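Long-range contacts in uncharacterized protein (PDB 4WVA), which hydrolyses mannosylglycerate to mannose and glycerate, and glucosylglycerate to glucose and glycerate, as a GH63 glycoside hydrolase with an (alpha/alpha)6-barrel: residues 32-37 with 102-107; 42-47 with 415-420; 158-163 with 202-207; 247-252 with 261-266. All coordinates share one frame; numbering follows the deposited sequence.

How the interactions relate
Interaction 1 sits near the middle of the (alpha/alpha)6-barrel, its centre about 5 Å from that of the chain, and holds five of the probable substrate-binding residues. Interaction 3 touches it directly: Thr102 N lies 2.9 Å from Glu161 OE1, probably a hydrogen bond, and the Trp34 ring packs on the carbonyl of Gly163. A bound Tris, hydrogen-bonded to Gly163 O and with its nearest atom about 3 Å from the Asp35 side chain, probably marks the substrate pocket that both line. Interaction 2 uses the far end of helix 33-43, centred about 18 Å from interaction 1. Interaction 4, centred about 30 Å from interaction 3, lies away from the active site and borders a second subunit.

Interaction 1. Residues 32-37 with 102-107; sequences WLWDSA and TQPPVV
The Trp34 indole lies against Pro104, whose CG sits over one face of the six-membered ring, 4.1 Å from its centroid, a CH-pi contact. CG of Trp34 stands between its own backbone N and carbonyl carbon (chi1 76°), which turns the ring toward the 102-107 loop. The Gln103 amide reaches the same indole at the pyrrole end, its plane turned 64° from the ring. OE1 of Gln103 accepts a nearly straight bond from Trp34 N at 3.0 Å, with the donor tilted 25° from the carbonyl plane; the same oxygen is 3.1 Å from Trp34 CD1. NE2 of Gln103 meets the edge of the Trp32 ring near CD1, in the ring plane. Leu33 spreads its two methyls over the loop: CD1 beside Thr102 OG1, which is bonded to Leu69 O, and CD2 3.7 Å from Pro104 O. Further along, Ala37 CB and Val106 CG1 are modelled unusually close, so their exact spacing is doubtful. The contact joins the start of helix 33-43 to the loop before helix 107-117 inside the (alpha/alpha)6-barrel. Trp32, Leu33, Trp34, Asp35 and Gln103 probably all bind substrate. With its OE1 acceptor taken up by the first turn of the helix, the Gln103 amide is helped into an orientation that directs NE2 toward the Trp32 edge, among these residues.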
# COMPACT_ATOMS: atom_id res chain seq x y z
N TRP A 32 -2.60 25.50 -23.49
CA TRP A 32 -2.34 24.06 -23.37
C TRP A 32 -2.71 23.57 -21.96
O TRP A 32 -2.57 24.29 -20.98
CB TRP A 32 -0.85 23.77 -23.60
CG TRP A 32 -0.50 23.33 -24.98
CD1 TRP A 32 -0.23 22.06 -25.38
CD2 TRP A 32 -0.37 24.14 -26.16
NE1 TRP A 32 0.08 22.02 -26.70
CE2 TRP A 32 0.01 23.28 -27.21
CE3 TRP A 32 -0.53 25.50 -26.42
CZ2 TRP A 32 0.21 23.73 -28.50
CZ3 TRP A 32 -0.32 25.95 -27.72
CH2 TRP A 32 0.03 25.08 -28.74
N LEU A 33 -3.19 22.34 -21.88
CA LEU A 33 -3.73 21.74 -20.66
C LEU A 33 -2.69 21.60 -19.56
O LEU A 33 -2.81 22.24 -18.50
CB LEU A 33 -4.37 20.39 -21.00
CG LEU A 33 -5.25 19.68 -19.96
CD1 LEU A 33 -5.90 18.48 -20.65
CD2 LEU A 33 -4.48 19.25 -18.72
N TRP A 34 -1.68 20.74 -19.73
CA TRP A 34 -0.78 20.56 -18.57
C TRP A 34 0.09 21.80 -18.34
O TRP A 34 0.38 22.11 -17.19
CB TRP A 34 -0.00 19.21 -18.50
CG TRP A 34 1.18 19.00 -19.39
CD1 TRP A 34 1.45 19.55 -20.63
CD2 TRP A 34 2.26 18.07 -19.13
NE1 TRP A 34 2.62 19.03 -21.12
CE2 TRP A 34 3.14 18.13 -20.21
CE3 TRP A 34 2.55 17.19 -18.06
CZ2 TRP A 34 4.30 17.36 -20.27
CZ3 TRP A 34 3.71 16.43 -18.12
CH2 TRP A 34 4.56 16.51 -19.21
N ASP A 35 0.37 22.57 -19.39
CA ASP A 35 1.10 23.81 -19.21
C ASP A 35 0.35 24.73 -18.27
O ASP A 35 0.94 25.31 -17.36
CB ASP A 35 1.35 24.54 -20.53
CG ASP A 35 2.20 23.75 -21.49
OD1 ASP A 35 1.77 22.64 -21.92
OD2 ASP A 35 3.29 24.24 -21.86
N SER A 36 -0.95 24.91 -18.51
CA SER A 36 -1.72 25.86 -17.70
C SER A 36 -1.69 25.45 -16.24
O SER A 36 -1.67 26.29 -15.36
CB SER A 36 -3.15 26.03 -18.21
OG SER A 36 -3.20 27.02 -19.22
N ALA A 37 -1.67 24.14 -15.98
CA ALA A 37 -1.69 23.66 -14.62
C ALA A 37 -0.40 24.06 -13.92
O ALA A 37 -0.44 24.61 -12.83
CB ALA A 37 -1.89 22.16 -14.58
N THR A 102 -6.30 14.58 -25.36
CA THR A 102 -6.09 15.13 -24.03
C THR A 102 -4.59 15.22 -23.67
O THR A 102 -3.73 15.16 -24.54
CB THR A 102 -6.93 14.34 -23.00
OG1 THR A 102 -7.00 15.04 -21.75
CG2 THR A 102 -6.44 12.92 -22.79
N GLN A 103 -4.30 15.43 -22.38
CA GLN A 103 -2.91 15.57 -21.92
C GLN A 103 -2.86 15.15 -20.45
O GLN A 103 -3.90 14.94 -19.84
CB GLN A 103 -2.40 17.01 -22.07
CG GLN A 103 -1.31 17.17 -23.12
CD GLN A 103 -0.67 18.55 -23.12
OE1 GLN A 103 -1.11 19.48 -22.41
NE2 GLN A 103 0.37 18.70 -23.91
N PRO A 104 -1.65 15.04 -19.87
CA PRO A 104 -1.62 14.49 -18.51
C PRO A 104 -2.42 15.34 -17.50
O PRO A 104 -2.24 16.57 -17.44
CB PRO A 104 -0.12 14.49 -18.17
CG PRO A 104 0.53 14.37 -19.51
CD PRO A 104 -0.30 15.24 -20.40
N PRO A 105 -3.28 14.69 -16.71
CA PRO A 105 -4.29 15.39 -15.92
C PRO A 105 -3.72 15.86 -14.58
O PRO A 105 -4.15 15.42 -13.54
CB PRO A 105 -5.38 14.35 -15.76
CG PRO A 105 -4.67 13.05 -15.78
CD PRO A 105 -3.56 13.23 -16.77
N VAL A 106 -2.74 16.76 -14.63
CA VAL A 106 -2.13 17.27 -13.41
C VAL A 106 -3.04 18.31 -12.72
O VAL A 106 -2.79 18.71 -11.58
CB VAL A 106 -0.72 17.81 -13.70
CG1 VAL A 106 -0.81 19.11 -14.41
CG2 VAL A 106 0.09 18.00 -12.42
N VAL A 107 -4.14 18.69 -13.37
CA VAL A 107 -4.89 19.86 -12.89
C VAL A 107 -5.49 19.68 -11.48
O VAL A 107 -5.47 20.63 -10.70
CB VAL A 107 -5.93 20.35 -13.93
CG1 VAL A 107 -6.98 19.29 -14.25
CG2 VAL A 107 -6.55 21.67 -13.47

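Interaction 2. Residues 42-47 with 415-420; sequences GWTQVD and ALFWTR
Gln45 folds over the last turn of helix 409-418, where the end of helix 33-43 and the C-terminus of the chain meet in the (alpha/alpha)6-barrel. The close-packed part is mostly carbon, with carbonyl oxygens and the Thr44 hydroxyl at its margins. Gln45 CG lies 3.8 Å from Leu416 CB and 3.5 Å from Leu416 O, while Leu416 CD1 reaches toward Gly42 O and the backbones come nearest at Gly42 and Phe417. Leu416 also packs on Ala8 and Leu12 of helix 4-15. Thr44 OG1 meets the rim of the Phe417 ring in its plane, 3.9 Å from CD1. The bend at chi2 (-54°) carries the Gln45 amide back over Arg420: OE1 is 3.3 Å from Arg420 CB, and the amide and guanidinium planes stand 75° apart. NE2 of Gln45 points to Thr44 OG1 at 3.2 Å, in the amide plane, which helps to set the amide's rotation; OE1 also accepts from Arg5 NH2, and Thr44 OG1 is bonded to Leu41 O. The side toward solvent is looser and bridged by water: one molecule donates to both Gln45 OE1 and Arg420 O of the terminal carboxylate, at 2.8 Å each. Arg420 NH2 forms a salt bridge with Glu280 of a second subunit. The arginine chain, extended from CG to NE, runs beside its own turn; its guanidinium lies with one face over Phe417 CZ, and NH1 bonds Phe417 O at 2.8 Å from the opposite face of that carbonyl to Arg420 N.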
# COMPACT_ATOMS: atom_id res chain seq x y z
N GLY A 42 2.91 29.14 -10.73
CA GLY A 42 3.71 30.35 -10.82
C GLY A 42 2.91 31.59 -10.47
O GLY A 42 3.40 32.46 -9.76
N TRP A 43 1.67 31.67 -10.97
CA TRP A 43 0.83 32.83 -10.70
C TRP A 43 0.53 33.03 -9.20
O TRP A 43 0.24 34.16 -8.77
CB TRP A 43 -0.47 32.78 -11.51
CG TRP A 43 -0.29 33.09 -12.96
CD1 TRP A 43 -0.55 32.26 -14.02
CD2 TRP A 43 0.17 34.32 -13.53
NE1 TRP A 43 -0.26 32.89 -15.21
CE2 TRP A 43 0.17 34.16 -14.94
CE3 TRP A 43 0.56 35.55 -13.00
CZ2 TRP A 43 0.54 35.18 -15.81
CZ3 TRP A 43 0.94 36.55 -13.86
CH2 TRP A 43 0.92 36.37 -15.25
N THR A 44 0.62 31.97 -8.40
CA THR A 44 0.39 32.10 -6.94
C THR A 44 1.40 33.07 -6.32
O THR A 44 1.18 33.57 -5.20
CB THR A 44 0.49 30.77 -6.16
OG1 THR A 44 1.83 30.27 -6.19
CG2 THR A 44 -0.47 29.72 -6.69
N GLN A 45 2.52 33.30 -7.00
CA GLN A 45 3.57 34.19 -6.53
C GLN A 45 3.33 35.64 -6.96
O GLN A 45 4.12 36.53 -6.60
CB GLN A 45 4.93 33.72 -7.05
CG GLN A 45 5.33 32.35 -6.58
CD GLN A 45 5.27 32.25 -5.08
OE1 GLN A 45 6.10 32.85 -4.37
NE2 GLN A 45 4.29 31.51 -4.57
N VAL A 46 2.26 35.87 -7.71
CA VAL A 46 1.93 37.19 -8.26
C VAL A 46 0.55 37.62 -7.81
O VAL A 46 0.36 38.73 -7.30
CB VAL A 46 1.98 37.17 -9.81
CG1 VAL A 46 1.64 38.53 -10.40
CG2 VAL A 46 3.35 36.76 -10.30
N ASP A 47 -0.44 36.75 -8.01
CA ASP A 47 -1.82 37.08 -7.73
C ASP A 47 -2.64 35.79 -7.69
O ASP A 47 -2.74 35.12 -8.69
CB ASP A 47 -2.36 38.00 -8.82
CG ASP A 47 -3.76 38.48 -8.54
OD1 ASP A 47 -4.71 37.91 -9.13
OD2 ASP A 47 -3.91 39.42 -7.72
N ALA A 415 10.18 28.20 -11.59
CA ALA A 415 11.23 28.99 -10.91
C ALA A 415 10.62 29.76 -9.74
O ALA A 415 11.16 29.76 -8.64
CB ALA A 415 11.90 29.95 -11.87
N LEU A 416 9.49 30.42 -9.99
CA LEU A 416 8.77 31.18 -8.97
C LEU A 416 8.22 30.29 -7.86
O LEU A 416 8.37 30.59 -6.68
CB LEU A 416 7.64 31.98 -9.63
CG LEU A 416 8.07 33.22 -10.38
CD1 LEU A 416 6.99 33.65 -11.36
CD2 LEU A 416 8.36 34.33 -9.38
N PHE A 417 7.56 29.20 -8.24
CA PHE A 417 6.98 28.32 -7.25
C PHE A 417 8.05 27.65 -6.37
O PHE A 417 7.90 27.59 -5.13
CB PHE A 417 6.07 27.27 -7.91
CG PHE A 417 5.22 26.53 -6.92
CD1 PHE A 417 4.21 27.20 -6.26
CD2 PHE A 417 5.46 25.20 -6.64
CE1 PHE A 417 3.43 26.53 -5.34
CE2 PHE A 417 4.69 24.53 -5.70
CZ PHE A 417 3.67 25.21 -5.06
N TRP A 418 9.13 27.20 -6.99
CA TRP A 418 10.16 26.43 -6.27
C TRP A 418 10.91 27.30 -5.28
O TRP A 418 11.41 26.79 -4.27
CB TRP A 418 11.14 25.79 -7.27
CG TRP A 418 11.51 24.38 -6.99
CD1 TRP A 418 11.51 23.75 -5.79
CD2 TRP A 418 11.98 23.44 -7.95
NE1 TRP A 418 11.94 22.44 -5.94
CE2 TRP A 418 12.23 22.23 -7.26
CE3 TRP A 418 12.19 23.49 -9.32
CZ2 TRP A 418 12.72 21.09 -7.91
CZ3 TRP A 418 12.65 22.34 -9.97
CH2 TRP A 418 12.91 21.16 -9.25
N THR A 419 10.96 28.60 -5.54
CA THR A 419 11.71 29.52 -4.69
C THR A 419 10.78 30.37 -3.81
O THR A 419 11.20 31.37 -3.24
CB THR A 419 12.66 30.43 -5.49
OG1 THR A 419 11.90 31.24 -6.42
CG2 THR A 419 13.74 29.63 -6.23
N ARG A 420 9.53 29.94 -3.66
CA ARG A 420 8.56 30.69 -2.86
C ARG A 420 8.95 30.73 -1.40
O ARG A 420 8.38 31.57 -0.68
CB ARG A 420 7.17 30.07 -2.99
CG ARG A 420 7.00 28.74 -2.28
CD ARG A 420 5.68 28.10 -2.68
NE ARG A 420 5.43 26.82 -2.03
CZ ARG A 420 6.03 25.67 -2.35
NH1 ARG A 420 6.92 25.61 -3.33
NH2 ARG A 420 5.71 24.56 -1.69
OXT ARG A 420 9.79 29.94 -0.93
O HOH W 1 6.66 33.57 -1.70

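Interaction 3. Residues 158-163 with 202-207; sequences HPWESG and EDYDRY
One face of the Trp160 indole carries Tyr207 CB, 4.0 Å from the six-membered-ring centroid in a CH-pi contact, and beside it the CE1 atom of His158. The edge of the indole takes water 2, which accepts from NE1 at 2.9 Å and is also hydrogen-bonded to Tyr204 OH; that hydroxyl is bonded in turn to Arg198 NH2. Tyr204 CE1 comes near the same edge, 4.2 Å from Trp160 CZ2. The Tyr207 ring is inclined at 49° to the indole, neither stacked nor edge-to-face, with CD2 3.7 Å from Trp160 CZ2. Asp203 O lies above one face of Tyr207, and Pro159 CG meets its CE1 corner obliquely at 3.6 Å. The imidazole of His158 completes this aromatic cluster and is held at both nitrogens. CG set anti to the backbone N (chi1 -161°) swings the ring toward helix 201-216, where NE2 donates to Tyr207 O at 2.8 Å, in the carbonyl plane and on a lone pair. ND1 accepts from Trp160 N at 3.1 Å, close to the ring plane. The cluster joins the turn ahead of Gly163, a probable substrate-binding residue, to helix 201-216; Trp160 also packs on Asp165, the probable proton donor. With ND1 accepting and NE2 donating, His158 is most simply read as a neutral imidazole protonated on NE2, and its two bonds fix the ring's rotation and tie the loop that leads to Asp165 to the helix.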
# COMPACT_ATOMS: atom_id res chain seq x y z
N HIS A 158 -2.46 8.94 -28.78
CA HIS A 158 -1.59 9.80 -29.54
C HIS A 158 -0.40 10.16 -28.66
O HIS A 158 -0.63 10.50 -27.50
CB HIS A 158 -2.36 11.07 -29.94
CG HIS A 158 -1.73 11.80 -31.08
ND1 HIS A 158 -0.48 12.36 -30.99
CD2 HIS A 158 -2.14 12.01 -32.35
CE1 HIS A 158 -0.14 12.89 -32.16
NE2 HIS A 158 -1.15 12.70 -33.00
N PRO A 159 0.82 10.12 -29.19
CA PRO A 159 1.99 10.51 -28.38
C PRO A 159 1.88 11.93 -27.78
O PRO A 159 2.44 12.20 -26.71
CB PRO A 159 3.17 10.39 -29.36
CG PRO A 159 2.54 10.41 -30.72
CD PRO A 159 1.23 9.71 -30.55
N TRP A 160 1.18 12.83 -28.46
CA TRP A 160 0.93 14.18 -27.93
C TRP A 160 0.27 14.15 -26.55
O TRP A 160 0.49 15.05 -25.74
CB TRP A 160 0.07 15.04 -28.87
CG TRP A 160 0.85 15.67 -30.02
CD1 TRP A 160 2.15 16.04 -29.99
CD2 TRP A 160 0.35 16.07 -31.31
NE1 TRP A 160 2.51 16.62 -31.19
CE2 TRP A 160 1.42 16.64 -32.02
CE3 TRP A 160 -0.90 15.97 -31.94
CZ2 TRP A 160 1.29 17.11 -33.33
CZ3 TRP A 160 -1.03 16.43 -33.25
CH2 TRP A 160 0.06 17.00 -33.92
N GLU A 161 -0.54 13.12 -26.29
CA GLU A 161 -1.27 13.05 -25.02
C GLU A 161 -0.38 12.77 -23.81
O GLU A 161 -0.78 13.07 -22.67
CB GLU A 161 -2.38 12.01 -25.08
CG GLU A 161 -3.40 12.29 -26.15
CD GLU A 161 -4.58 11.35 -26.08
OE1 GLU A 161 -5.72 11.84 -26.02
OE2 GLU A 161 -4.34 10.13 -26.05
N SER A 162 0.80 12.23 -24.05
CA SER A 162 1.82 12.07 -23.00
C SER A 162 2.43 13.40 -22.58
O SER A 162 3.05 13.48 -21.53
CB SER A 162 2.95 11.16 -23.47
OG SER A 162 3.77 11.79 -24.45
N GLY A 163 2.28 14.44 -23.41
CA GLY A 163 3.02 15.67 -23.21
C GLY A 163 4.49 15.57 -23.58
O GLY A 163 5.20 16.59 -23.55
N GLU A 202 9.34 12.34 -39.88
CA GLU A 202 8.73 11.01 -39.78
C GLU A 202 7.81 10.94 -38.56
O GLU A 202 6.78 10.28 -38.57
CB GLU A 202 9.81 9.94 -39.68
CG GLU A 202 10.63 9.73 -40.96
CD GLU A 202 11.59 10.87 -41.28
OE1 GLU A 202 12.04 11.60 -40.36
OE2 GLU A 202 11.88 11.07 -42.48
N ASP A 203 8.19 11.67 -37.52
CA ASP A 203 7.32 11.82 -36.34
C ASP A 203 6.05 12.58 -36.67
O ASP A 203 4.93 12.09 -36.46
CB ASP A 203 8.05 12.56 -35.21
CG ASP A 203 9.29 11.85 -34.76
OD1 ASP A 203 9.19 10.71 -34.32
OD2 ASP A 203 10.36 12.45 -34.86
N TYR A 204 6.20 13.79 -37.22
CA TYR A 204 5.02 14.57 -37.58
C TYR A 204 4.10 13.88 -38.57
O TYR A 204 2.90 13.99 -38.47
CB TYR A 204 5.38 15.97 -38.08
CG TYR A 204 5.29 17.03 -37.00
CD1 TYR A 204 4.20 17.87 -36.90
CD2 TYR A 204 6.33 17.19 -36.11
CE1 TYR A 204 4.14 18.84 -35.90
CE2 TYR A 204 6.29 18.14 -35.11
CZ TYR A 204 5.21 18.97 -35.01
OH TYR A 204 5.19 19.92 -34.01
N ASP A 205 4.67 13.14 -39.53
CA ASP A 205 3.83 12.41 -40.48
C ASP A 205 2.85 11.49 -39.75
O ASP A 205 1.66 11.44 -40.06
CB ASP A 205 4.71 11.56 -41.41
CG ASP A 205 5.39 12.38 -42.50
OD1 ASP A 205 5.06 13.57 -42.68
OD2 ASP A 205 6.27 11.81 -43.18
N ARG A 206 3.37 10.81 -38.73
CA ARG A 206 2.58 9.87 -37.94
C ARG A 206 1.66 10.59 -36.93
O ARG A 206 0.53 10.17 -36.74
CB ARG A 206 3.51 8.84 -37.31
CG ARG A 206 4.14 7.94 -38.38
CD ARG A 206 5.37 7.18 -37.96
NE ARG A 206 5.76 6.28 -39.04
CZ ARG A 206 6.44 6.66 -40.13
NH1 ARG A 206 6.85 7.92 -40.28
NH2 ARG A 206 6.71 5.77 -41.09
N TYR A 207 2.11 11.70 -36.33
CA TYR A 207 1.22 12.54 -35.54
C TYR A 207 -0.04 12.94 -36.34
O TYR A 207 -1.16 12.89 -35.84
CB TYR A 207 1.92 13.83 -35.01
CG TYR A 207 3.19 13.68 -34.18
CD1 TYR A 207 3.55 12.47 -33.57
CD2 TYR A 207 4.04 14.79 -33.98
CE1 TYR A 207 4.72 12.36 -32.83
CE2 TYR A 207 5.22 14.68 -33.25
CZ TYR A 207 5.55 13.46 -32.67
OH TYR A 207 6.72 13.36 -31.94
O HOH W 2 5.13 17.89 -31.61

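Interaction 4. Residues 247-252 with 261-266; sequences DLYALA and EIEEWI
Ile262 points its two branches at different partners on helix 247-252. CD1 meets Leu248 CG at 3.9 Å, the two side chains crossing at about a right angle, and also touches Ala252 CB at 4.0 Å; CG2 lies against Tyr249 CB and backbone N. Ile266, a turn further on, brings CD1 to within 3.7 Å of the same Tyr249 CB, so two isoleucine methyls close on the base of the tyrosine. With CG anti to the backbone N (chi1 167°), the Tyr249 ring slants across Glu263. Helices 235-254 and 260-275 form a helical hairpin of the (alpha/alpha)6-barrel; the axes of segments 247-252 and 261-266 run nearly antiparallel (159°) and approach to 9.6 Å. Glu263 OE2 sits at the ring edge, in plane, 3.8 Å from Tyr249 CE1, its carboxylate turned 66° from the ring, while Glu263 CG touches the same corner. Both polar ends are used in the assembly: Tyr249 OH bonds Thr151 O and Glu263 OE1 pairs with Arg268, each of a second subunit. On the other flank Leu248 CD2 approaches the Trp265 edge near CZ3 at 4.4 Å, and Trp265 stacks on Tyr143 of helix 121-146.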
# COMPACT_ATOMS: atom_id res chain seq x y z
N ASP A 247 -5.50 13.62 -4.98
CA ASP A 247 -5.78 15.01 -4.64
C ASP A 247 -7.26 15.39 -4.84
O ASP A 247 -7.81 16.18 -4.05
CB ASP A 247 -4.83 15.94 -5.38
CG ASP A 247 -3.40 15.78 -4.92
OD1 ASP A 247 -3.22 15.48 -3.72
OD2 ASP A 247 -2.48 15.91 -5.73
N LEU A 248 -7.90 14.83 -5.86
CA LEU A 248 -9.32 15.01 -6.08
C LEU A 248 -10.17 14.43 -4.95
O LEU A 248 -11.17 15.02 -4.55
CB LEU A 248 -9.75 14.42 -7.43
CG LEU A 248 -11.16 14.79 -7.90
CD1 LEU A 248 -11.28 16.29 -8.15
CD2 LEU A 248 -11.48 14.00 -9.15
N TYR A 249 -9.75 13.26 -4.45
CA TYR A 249 -10.36 12.64 -3.28
C TYR A 249 -10.34 13.62 -2.09
O TYR A 249 -11.35 13.84 -1.42
CB TYR A 249 -9.64 11.34 -2.92
CG TYR A 249 -10.04 10.84 -1.54
CD1 TYR A 249 -11.15 10.02 -1.38
CD2 TYR A 249 -9.35 11.23 -0.41
CE1 TYR A 249 -11.56 9.59 -0.13
CE2 TYR A 249 -9.75 10.81 0.86
CZ TYR A 249 -10.85 9.99 0.99
OH TYR A 249 -11.24 9.59 2.25
N ALA A 250 -9.17 14.20 -1.83
CA ALA A 250 -9.03 15.11 -0.70
C ALA A 250 -9.96 16.31 -0.86
O ALA A 250 -10.66 16.69 0.08
CB ALA A 250 -7.58 15.55 -0.55
N LEU A 251 -9.99 16.89 -2.05
CA LEU A 251 -10.96 17.97 -2.36
C LEU A 251 -12.39 17.55 -2.11
O LEU A 251 -13.14 18.30 -1.49
CB LEU A 251 -10.82 18.43 -3.81
CG LEU A 251 -9.67 19.36 -4.11
CD1 LEU A 251 -9.39 19.36 -5.61
CD2 LEU A 251 -9.98 20.76 -3.59
N ALA A 252 -12.78 16.37 -2.58
CA ALA A 252 -14.13 15.86 -2.37
C ALA A 252 -14.48 15.82 -0.88
O ALA A 252 -15.56 16.26 -0.47
CB ALA A 252 -14.29 14.48 -2.97
N GLU A 261 -16.63 7.00 -5.93
CA GLU A 261 -16.19 6.76 -7.32
C GLU A 261 -14.67 6.94 -7.44
O GLU A 261 -13.97 6.12 -8.02
CB GLU A 261 -16.91 7.74 -8.23
CG GLU A 261 -16.78 7.44 -9.72
CD GLU A 261 -17.63 8.34 -10.59
OE1 GLU A 261 -17.70 8.08 -11.81
OE2 GLU A 261 -18.22 9.33 -10.10
N ILE A 262 -14.20 8.03 -6.86
CA ILE A 262 -12.77 8.37 -6.90
C ILE A 262 -11.94 7.33 -6.14
O ILE A 262 -10.84 6.97 -6.56
CB ILE A 262 -12.52 9.77 -6.28
CG1 ILE A 262 -13.37 10.85 -6.96
CG2 ILE A 262 -11.05 10.15 -6.41
CD1 ILE A 262 -13.46 12.13 -6.15
N GLU A 263 -12.46 6.83 -5.02
CA GLU A 263 -11.77 5.80 -4.26
C GLU A 263 -11.48 4.57 -5.13
O GLU A 263 -10.40 3.99 -5.05
CB GLU A 263 -12.57 5.38 -3.03
CG GLU A 263 -12.78 6.49 -2.00
CD GLU A 263 -13.95 6.21 -1.07
OE1 GLU A 263 -14.37 5.04 -0.94
OE2 GLU A 263 -14.47 7.18 -0.49
N GLU A 264 -12.45 4.18 -5.95
CA GLU A 264 -12.24 3.03 -6.85
C GLU A 264 -11.13 3.32 -7.85
O GLU A 264 -10.28 2.47 -8.09
CB GLU A 264 -13.53 2.64 -7.57
CG GLU A 264 -14.73 2.59 -6.64
CD GLU A 264 -15.77 1.57 -7.02
OE1 GLU A 264 -15.76 1.08 -8.17
OE2 GLU A 264 -16.61 1.26 -6.14
N TRP A 265 -11.10 4.54 -8.39
CA TRP A 265 -10.04 4.89 -9.33
C TRP A 265 -8.67 4.80 -8.66
O TRP A 265 -7.68 4.34 -9.26
CB TRP A 265 -10.21 6.31 -9.90
CG TRP A 265 -11.51 6.55 -10.63
CD1 TRP A 265 -12.28 5.63 -11.27
CD2 TRP A 265 -12.16 7.81 -10.81
NE1 TRP A 265 -13.37 6.24 -11.84
CE2 TRP A 265 -13.32 7.58 -11.57
CE3 TRP A 265 -11.87 9.12 -10.41
CZ2 TRP A 265 -14.21 8.60 -11.91
CZ3 TRP A 265 -12.75 10.13 -10.76
CH2 TRP A 265 -13.90 9.86 -11.50
N ILE A 266 -8.61 5.27 -7.43
CA ILE A 266 -7.35 5.29 -6.69
C ILE A 266 -6.84 3.86 -6.43
O ILE A 266 -5.67 3.55 -6.65
CB ILE A 266 -7.54 6.04 -5.35
CG1 ILE A 266 -7.74 7.54 -5.62
CG2 ILE A 266 -6.35 5.81 -4.44
CD1 ILE A 266 -8.14 8.36 -4.42